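Local coordinates for mandelate racemase/muconate lactonizing enzyme family protein (Roseovarius nubinhibens ISM, PDB 3U4F) that probably acts as a hydro-lyase of the enolase superfamily and binds magnesium in the active site of its TIM barrel, at residues 230-235 against 256-261; 306-311 against 316-321. One frame throughout, in Å; residues are numbered along the deposited sequence.

Contact 1. Residues 230-235 against 256-261; sequences FEEPCP and GEQDCD. With MG (magnesium ion), chain E; GAI (guanidine), chain F.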
ATOM      1  N   PHE A 230       6.990  -8.259 -23.900  1.00  6.31           N
ATOM      2  CA  PHE A 230       5.532  -8.136 -23.719  1.00  5.63           C
ATOM      3  C   PHE A 230       5.306  -7.858 -22.234  1.00  6.03           C
ATOM      4  O   PHE A 230       5.381  -8.761 -21.379  1.00  7.31           O
ATOM      5  CB  PHE A 230       4.900  -9.471 -24.155  1.00  5.69           C
ATOM      6  CG  PHE A 230       3.393  -9.505 -24.125  1.00  6.46           C
ATOM      7  CD1 PHE A 230       2.636  -8.346 -24.063  1.00  7.41           C
ATOM      8  CD2 PHE A 230       2.748 -10.730 -24.240  1.00  8.39           C
ATOM      9  CE1 PHE A 230       1.224  -8.407 -24.077  1.00  9.17           C
ATOM     10  CE2 PHE A 230       1.331 -10.803 -24.260  1.00  8.67           C
ATOM     11  CZ  PHE A 230       0.588  -9.658 -24.183  1.00  8.45           C
ATOM     12  N   GLU A 231       5.038  -6.597 -21.934  1.00  5.73           N
ATOM     13  CA  GLU A 231       5.013  -6.121 -20.569  1.00  5.43           C
ATOM     14  C   GLU A 231       3.595  -6.060 -19.997  1.00  5.54           C
ATOM     15  O   GLU A 231       2.689  -5.604 -20.661  1.00  7.36           O
ATOM     16  CB  GLU A 231       5.682  -4.751 -20.528  1.00  5.81           C
ATOM     17  CG  GLU A 231       5.698  -4.096 -19.159  1.00  6.91           C
ATOM     18  CD  GLU A 231       6.698  -2.959 -19.108  1.00  9.68           C
ATOM     19  OE1 GLU A 231       7.592  -2.910 -20.009  1.00  8.10           O
ATOM     20  OE2 GLU A 231       6.603  -2.142 -18.153  1.00  7.43           O
ATOM     21  N   GLU A 232       3.467  -6.532 -18.759  1.00  6.23           N
ATOM     22  CA  GLU A 232       2.266  -6.435 -17.930  1.00  7.62           C
ATOM     23  C   GLU A 232       1.018  -6.875 -18.694  1.00  7.62           C
ATOM     24  O   GLU A 232       0.082  -6.121 -18.829  1.00  8.17           O
ATOM     25  CB  GLU A 232       2.131  -5.009 -17.336  1.00  7.18           C
ATOM     26  CG  GLU A 232       1.208  -4.905 -16.114  1.00  8.78           C
ATOM     27  CD  GLU A 232       1.276  -3.524 -15.472  1.00  9.95           C
ATOM     28  OE1 GLU A 232       2.418  -3.092 -15.210  1.00 10.63           O
ATOM     29  OE2 GLU A 232       0.198  -2.905 -15.217  1.00  9.20           O
ATOM     30  N   PRO A 233       1.025  -8.109 -19.234  1.00  8.08           N
ATOM     31  CA  PRO A 233      -0.109  -8.532 -20.093  1.00  8.52           C
ATOM     32  C   PRO A 233      -1.431  -8.551 -19.335  1.00  9.23           C
ATOM     33  O   PRO A 233      -2.491  -8.242 -19.907  1.00 10.04           O
ATOM     34  CB  PRO A 233       0.265  -9.985 -20.487  1.00  7.93           C
ATOM     35  CG  PRO A 233       1.318 -10.425 -19.472  1.00  9.97           C
ATOM     36  CD  PRO A 233       2.094  -9.128 -19.179  1.00  8.51           C
ATOM     37  N   CYS A 234      -1.350  -8.948 -18.067  1.00  9.55           N
ATOM     38  CA  CYS A 234      -2.513  -9.159 -17.207  1.00  9.82           C
ATOM     39  C   CYS A 234      -2.461  -8.245 -15.972  1.00  9.20           C
ATOM     40  O   CYS A 234      -1.385  -7.793 -15.565  1.00  8.93           O
ATOM     41  CB  CYS A 234      -2.494 -10.598 -16.711  1.00  9.74           C
ATOM     42  SG  CYS A 234      -2.584 -11.858 -18.044  1.00 12.44           S
ATOM     43  N   PRO A 235      -3.600  -8.047 -15.310  1.00  8.66           N
ATOM     44  CA  PRO A 235      -3.568  -7.305 -14.043  1.00  8.87           C
ATOM     45  C   PRO A 235      -2.369  -7.674 -13.160  1.00  8.90           C
ATOM     46  O   PRO A 235      -2.189  -8.845 -12.788  1.00  7.73           O
ATOM     47  CB  PRO A 235      -4.899  -7.710 -13.378  1.00  8.75           C
ATOM     48  CG  PRO A 235      -5.834  -7.843 -14.623  1.00 10.19           C
ATOM     49  CD  PRO A 235      -4.947  -8.610 -15.585  1.00  9.40           C
ATOM     50  N   GLY A 256       6.414  -5.765 -13.034  1.00  6.91           N
ATOM     51  CA  GLY A 256       6.733  -5.523 -11.632  1.00  7.41           C
ATOM     52  C   GLY A 256       6.773  -4.045 -11.253  1.00  6.76           C
ATOM     53  O   GLY A 256       7.058  -3.734 -10.102  1.00  6.71           O
ATOM     54  N   GLU A 257       6.484  -3.140 -12.188  1.00  5.87           N
ATOM     55  CA  GLU A 257       6.663  -1.720 -11.913  1.00  7.12           C
ATOM     56  C   GLU A 257       5.834  -1.205 -10.744  1.00  8.07           C
ATOM     57  O   GLU A 257       6.295  -0.298 -10.056  1.00  8.45           O
ATOM     58  CB  GLU A 257       6.453  -0.852 -13.144  1.00  7.96           C
ATOM     59  CG  GLU A 257       5.002  -0.762 -13.618  1.00  9.12           C
ATOM     60  CD  GLU A 257       4.946  -0.193 -14.992  1.00 11.92           C
ATOM     61  OE1 GLU A 257       5.613  -0.762 -15.905  1.00  6.94           O
ATOM     62  OE2 GLU A 257       4.227   0.813 -15.158  1.00 11.04           O
ATOM     63  N   GLN A 258       4.651  -1.795 -10.498  1.00  6.94           N
ATOM     64  CA  GLN A 258       3.809  -1.362  -9.336  1.00  8.72           C
ATOM     65  C   GLN A 258       4.046  -2.152  -8.075  1.00  8.45           C
ATOM     66  O   GLN A 258       3.394  -1.925  -7.068  1.00  8.96           O
ATOM     67  CB  GLN A 258       2.310  -1.413  -9.667  1.00  7.82           C
ATOM     68  CG  GLN A 258       1.867  -0.363 -10.642  1.00  8.59           C
ATOM     69  CD  GLN A 258       1.934  -0.784 -12.109  1.00 10.32           C
ATOM     70  OE1 GLN A 258       2.061  -1.970 -12.457  1.00 14.12           O
ATOM     71  NE2 GLN A 258       1.764   0.188 -12.978  1.00  4.58           N
ATOM     72  N   ASP A 259       4.988  -3.080  -8.112  1.00  9.01           N
ATOM     73  CA  ASP A 259       5.251  -3.918  -6.963  1.00  9.73           C
ATOM     74  C   ASP A 259       6.232  -3.274  -5.990  1.00 10.08           C
ATOM     75  O   ASP A 259       7.406  -3.103  -6.313  1.00 10.22           O
ATOM     76  CB  ASP A 259       5.773  -5.261  -7.446  1.00 10.41           C
ATOM     77  CG  ASP A 259       4.656  -6.123  -7.985  1.00 13.64           C
ATOM     78  OD1 ASP A 259       3.902  -6.685  -7.151  1.00 13.44           O
ATOM     79  OD2 ASP A 259       4.483  -6.178  -9.217  1.00 13.09           O
ATOM     80  N   CYS A 260       5.739  -2.941  -4.801  1.00  9.43           N
ATOM     81  CA  CYS A 260       6.563  -2.243  -3.818  1.00 11.26           C
ATOM     82  C   CYS A 260       6.807  -3.134  -2.579  1.00 11.17           C
ATOM     83  O   CYS A 260       7.511  -2.755  -1.655  1.00 11.88           O
ATOM     84  CB  CYS A 260       5.892  -0.906  -3.441  1.00 11.42           C
ATOM     85  SG  CYS A 260       4.288  -1.071  -2.669  1.00 14.07           S
ATOM     86  N   ASP A 261       6.260  -4.348  -2.600  1.00 11.82           N
ATOM     87  CA  ASP A 261       6.291  -5.261  -1.442  1.00 12.76           C
ATOM     88  C   ASP A 261       7.345  -6.337  -1.688  1.00 11.67           C
ATOM     89  O   ASP A 261       7.206  -7.132  -2.610  1.00 10.44           O
ATOM     90  CB  ASP A 261       4.890  -5.888  -1.243  1.00 13.75           C
ATOM     91  CG  ASP A 261       4.832  -6.918  -0.106  1.00 20.20           C
ATOM     92  OD1 ASP A 261       5.868  -7.284   0.483  1.00 27.55           O
ATOM     93  OD2 ASP A 261       3.709  -7.371   0.209  1.00 27.57           O
TER
HETATM   94 MG    MG E 371       5.102  -0.724 -17.889  1.00  9.54          MG
HETATM   95  C   GAI F 372       5.745   1.679 -18.548  1.00  9.59           C
HETATM   96  N1  GAI F 372       6.109   2.868 -18.954  1.00  7.01           N
HETATM   97  N2  GAI F 372       4.491   1.364 -18.064  1.00  7.85           N
HETATM   98  N3  GAI F 372       6.633   0.671 -18.534  1.00  7.17           N
HETATM   99  O   HOH W   1       3.811  -5.161 -13.757  1.00 12.49           O
HETATM  100  O   HOH W   2       3.436  -1.727 -17.484  1.00  9.90           O
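Glu231 and Glu257 reach across from their two segments to grip one magnesium ion, through Glu231 OE2 at 2.1 Å and Glu257 OE1 at 2.0 Å. The two side chains cross at about a right angle with carboxylate planes 75° apart, and the shared metal probably offsets the repulsion between Glu231 OE2 and Glu257 OE1, 2.8 Å apart. Glu231 comes in straight, CG anti to the backbone N (chi1 178°) and the chain extended; its other oxygen, OE1, is held by His229, Gln278 and a salt bridge to Lys167. Asp205, a guanidine molecule bound through two nitrogens and a water complete the site. Acidic ligands at the ends of successive barrel strands are the metal-binding signature of the enolase superfamily: Asp205 and Glu231 end strands 201-205 and 229-231, and Glu257 lies just past strand 253-255. There a type I turn from Gly256 to Asp259, closed by Asp259 N to Gly256 O at 2.9 Å, presents Glu257, whose OE2 pairs with Lys94 of the second subunit. Beside this tight cluster the contact is looser and runs through water. Glu232 OE1 accepts a hydrogen bond of 2.9 Å from a water that in turn accepts from Gly256 N at 2.8 Å; the metal-bound water, 2.8 Å from Glu232 OE1, links back to the ion. Ser208 holds Glu232 OE2, while the Gln258 amide stands nearly perpendicular to this carboxylate.

Contact 2. Residues 306-311 against 316-321; sequences PHCANL and LFTMHL. With GAI (guanidine), chain F.
Pro306 and Thr318 slide past each other in opposite directions, CB and CG of the proline meeting the threonine methyl, with Pro306 CB 3.6 Å from Thr318 CG2. Leu321, one helical turn further on, crosses the same ring obliquely and brings its CD2 to 3.9 Å from Pro306 CG. Thr318 is split by its torsion: with chi1 at -57°, CG2 stands anti to the backbone N and faces the proline, while OG1 lies beside that N, hydrogen-bonded to Val314 O. A water bridges the segments, donating to Thr318 OG1 at 2.8 Å and to His307 O at 2.7 Å. Cys308 SG rests 3.5 Å from Thr318 OG1. In the TIM barrel of this enolase-superfamily fold, helix 313-322 backs the loop that brings His307 to the guanidine pocket. CB of His307 points away from the helix, and CG anti to the backbone N (chi1 165°) puts the ring edge at the guanidine, His307 CD2 3.3 Å from guanidine N3 and the guanidine carbon in the ring plane; ND1 is hydrogen-bonded to Asp280, resembling the His-Asp pair of mandelate racemase. With a leucine in place of His307, Asp280 would probably lose its hydrogen-bonding mate and the guanidine the flat ring edge beside it.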
ATOM      1  N   PRO A 306      14.470  -1.995 -15.321  1.00  7.44           N
ATOM      2  CA  PRO A 306      13.567  -1.196 -14.469  1.00  7.17           C
ATOM      3  C   PRO A 306      12.620  -0.294 -15.239  1.00  6.99           C
ATOM      4  O   PRO A 306      12.861   0.042 -16.389  1.00  7.16           O
ATOM      5  CB  PRO A 306      14.545  -0.347 -13.633  1.00  6.52           C
ATOM      6  CG  PRO A 306      15.766  -1.191 -13.550  1.00  7.87           C
ATOM      7  CD  PRO A 306      15.869  -1.730 -14.988  1.00  7.16           C
ATOM      8  N   HIS A 307      11.541   0.109 -14.567  1.00  7.62           N
ATOM      9  CA  HIS A 307      10.585   1.025 -15.109  1.00  7.84           C
ATOM     10  C   HIS A 307      11.062   2.420 -14.757  1.00  8.81           C
ATOM     11  O   HIS A 307      11.478   2.709 -13.630  1.00  8.25           O
ATOM     12  CB  HIS A 307       9.231   0.752 -14.435  1.00  7.80           C
ATOM     13  CG  HIS A 307       8.219   1.837 -14.612  1.00  8.35           C
ATOM     14  ND1 HIS A 307       8.038   2.841 -13.681  1.00  8.97           N
ATOM     15  CD2 HIS A 307       7.294   2.044 -15.579  1.00  8.98           C
ATOM     16  CE1 HIS A 307       7.045   3.626 -14.077  1.00 10.79           C
ATOM     17  NE2 HIS A 307       6.578   3.164 -15.222  1.00  9.25           N
ATOM     18  N   CYS A 308      10.995   3.304 -15.717  1.00 10.26           N
ATOM     19  CA  CYS A 308      11.225   4.709 -15.384  1.00 13.15           C
ATOM     20  C   CYS A 308      10.547   5.463 -16.448  1.00 14.84           C
ATOM     21  O   CYS A 308      11.004   5.436 -17.593  1.00 18.05           O
ATOM     22  CB  CYS A 308      12.726   5.087 -15.245  1.00 13.47           C
ATOM     23  SG  CYS A 308      13.911   4.328 -16.280  1.00 13.09           S
ATOM     24  N   ALA A 309       9.466   6.135 -16.066  1.00 14.59           N
ATOM     25  CA  ALA A 309       8.509   6.638 -17.033  1.00 14.98           C
ATOM     26  C   ALA A 309       8.426   8.168 -17.203  1.00 13.37           C
ATOM     27  O   ALA A 309       7.495   8.685 -17.825  1.00 14.02           O
ATOM     28  CB  ALA A 309       7.155   6.052 -16.750  1.00 15.30           C
ATOM     29  N   ASN A 310       9.374   8.890 -16.625  1.00 10.75           N
ATOM     30  CA  ASN A 310       9.512  10.294 -16.963  1.00  9.77           C
ATOM     31  C   ASN A 310      10.958  10.689 -16.738  1.00  8.88           C
ATOM     32  O   ASN A 310      11.764   9.872 -16.260  1.00  6.38           O
ATOM     33  CB  ASN A 310       8.595  11.170 -16.136  1.00  8.07           C
ATOM     34  CG  ASN A 310       8.763  10.938 -14.681  1.00 10.03           C
ATOM     35  OD1 ASN A 310       9.816  11.204 -14.110  1.00  7.46           O
ATOM     36  ND2 ASN A 310       7.713  10.422 -14.051  1.00  9.75           N
ATOM     37  N   LEU A 311      11.258  11.934 -17.088  1.00  8.29           N
ATOM     38  CA  LEU A 311      12.624  12.446 -16.982  1.00  8.53           C
ATOM     39  C   LEU A 311      12.844  13.325 -15.761  1.00  7.84           C
ATOM     40  O   LEU A 311      13.628  14.307 -15.800  1.00  7.20           O
ATOM     41  CB  LEU A 311      13.045  13.163 -18.275  1.00  9.41           C
ATOM     42  CG  LEU A 311      13.032  12.253 -19.509  1.00  9.81           C
ATOM     43  CD1 LEU A 311      13.327  13.023 -20.848  1.00 13.12           C
ATOM     44  CD2 LEU A 311      13.914  11.001 -19.277  1.00  8.06           C
ATOM     45  N   LEU A 316      17.735   8.777 -14.417  1.00  5.30           N
ATOM     46  CA  LEU A 316      19.148   8.803 -14.035  1.00  6.42           C
ATOM     47  C   LEU A 316      19.506   7.747 -12.999  1.00  6.77           C
ATOM     48  O   LEU A 316      20.539   7.065 -13.117  1.00  6.52           O
ATOM     49  CB  LEU A 316      19.553  10.200 -13.523  1.00  5.66           C
ATOM     50  CG  LEU A 316      21.029  10.373 -13.109  1.00  7.89           C
ATOM     51  CD1 LEU A 316      21.993   9.979 -14.287  1.00  5.86           C
ATOM     52  CD2 LEU A 316      21.262  11.816 -12.686  1.00  8.91           C
ATOM     53  N   PHE A 317      18.651   7.589 -11.986  1.00  5.88           N
ATOM     54  CA  PHE A 317      18.895   6.585 -10.957  1.00  5.65           C
ATOM     55  C   PHE A 317      18.974   5.197 -11.586  1.00  6.27           C
ATOM     56  O   PHE A 317      19.814   4.373 -11.195  1.00  7.17           O
ATOM     57  CB  PHE A 317      17.788   6.572  -9.896  1.00  6.29           C
ATOM     58  CG  PHE A 317      17.646   7.858  -9.085  1.00  6.89           C
ATOM     59  CD1 PHE A 317      18.688   8.763  -8.939  1.00  7.66           C
ATOM     60  CD2 PHE A 317      16.435   8.144  -8.453  1.00  7.67           C
ATOM     61  CE1 PHE A 317      18.525   9.976  -8.172  1.00  7.15           C
ATOM     62  CE2 PHE A 317      16.266   9.325  -7.668  1.00  5.52           C
ATOM     63  CZ  PHE A 317      17.312  10.219  -7.509  1.00  8.28           C
ATOM     64  N   THR A 318      18.092   4.950 -12.551  1.00  5.99           N
ATOM     65  CA  THR A 318      18.054   3.662 -13.249  1.00  5.76           C
ATOM     66  C   THR A 318      19.322   3.463 -14.114  1.00  6.59           C
ATOM     67  O   THR A 318      19.883   2.355 -14.166  1.00  5.80           O
ATOM     68  CB  THR A 318      16.815   3.591 -14.140  1.00  5.49           C
ATOM     69  OG1 THR A 318      15.631   3.811 -13.332  1.00  5.26           O
ATOM     70  CG2 THR A 318      16.729   2.231 -14.809  1.00  6.44           C
HETATM   71  N   MSE A 319      19.777   4.539 -14.760  1.00  6.47           N
HETATM   72  CA  MSE A 319      21.048   4.497 -15.509  1.00  7.03           C
HETATM   73  C   MSE A 319      22.191   4.062 -14.620  1.00  7.35           C
HETATM   74  O   MSE A 319      22.937   3.153 -14.978  1.00  7.68           O
HETATM   75  CB  MSE A 319      21.334   5.863 -16.134  1.00  7.24           C
HETATM   76  CG  MSE A 319      20.431   6.200 -17.292  1.00  8.51           C
HETATM   77 SE   MSE A 319      20.395   8.112 -17.690  1.00 20.56          SE
HETATM   78  CE  MSE A 319      22.342   8.498 -17.923  1.00  9.51           C
ATOM     79  N   HIS A 320      22.356   4.690 -13.453  1.00  6.95           N
ATOM     80  CA  HIS A 320      23.393   4.230 -12.498  1.00  7.37           C
ATOM     81  C   HIS A 320      23.207   2.768 -12.072  1.00  7.44           C
ATOM     82  O   HIS A 320      24.164   2.021 -11.989  1.00  7.64           O
ATOM     83  CB  HIS A 320      23.426   5.097 -11.239  1.00  7.18           C
ATOM     84  CG  HIS A 320      24.107   6.425 -11.412  1.00  7.02           C
ATOM     85  ND1 HIS A 320      23.525   7.483 -12.068  1.00 11.44           N
ATOM     86  CD2 HIS A 320      25.296   6.875 -10.951  1.00  4.55           C
ATOM     87  CE1 HIS A 320      24.332   8.533 -12.019  1.00  6.10           C
ATOM     88  NE2 HIS A 320      25.408   8.192 -11.330  1.00 10.10           N
ATOM     89  N   LEU A 321      21.982   2.356 -11.761  1.00  7.60           N
ATOM     90  CA  LEU A 321      21.737   0.955 -11.401  1.00  8.61           C
ATOM     91  C   LEU A 321      22.107  -0.050 -12.533  1.00  8.08           C
ATOM     92  O   LEU A 321      22.738  -1.094 -12.288  1.00  9.62           O
ATOM     93  CB  LEU A 321      20.267   0.767 -10.998  1.00  8.70           C
ATOM     94  CG  LEU A 321      19.944  -0.633 -10.458  1.00 12.77           C
ATOM     95  CD1 LEU A 321      20.108  -0.616  -8.962  1.00 16.13           C
ATOM     96  CD2 LEU A 321      18.526  -1.065 -10.826  1.00 15.69           C
TER
HETATM   97  C   GAI F 372       5.745   1.679 -18.548  1.00  9.59           C
HETATM   98  N1  GAI F 372       6.109   2.868 -18.954  1.00  7.01           N
HETATM   99  N2  GAI F 372       4.491   1.364 -18.064  1.00  7.85           N
HETATM  100  N3  GAI F 372       6.633   0.671 -18.534  1.00  7.17           N
HETATM  101  O   HOH W   3      13.538   2.591 -11.831  1.00 10.31           O

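In the fold
Both contacts are buried, yet they lie in different parts of the barrel, their centres about 16 Å apart, and use no common segment. Contact 1 joins the end of strand 229-231 to the loop after its parallel neighbour 253-255, and its chemistry is acidic: carboxylates, a metal ion and water. Contact 2, nearer the centre of the chain, packs a loop against the helix that follows it, with apolar contacts and one bridging water. They converge on the active site, where Glu257 OE1 of contact 1 packs 3.3 Å from His307 CD2 of contact 2 and both border the guanidine. Contact 1 supplies two of the three metal carboxylates and contact 2 the histidine.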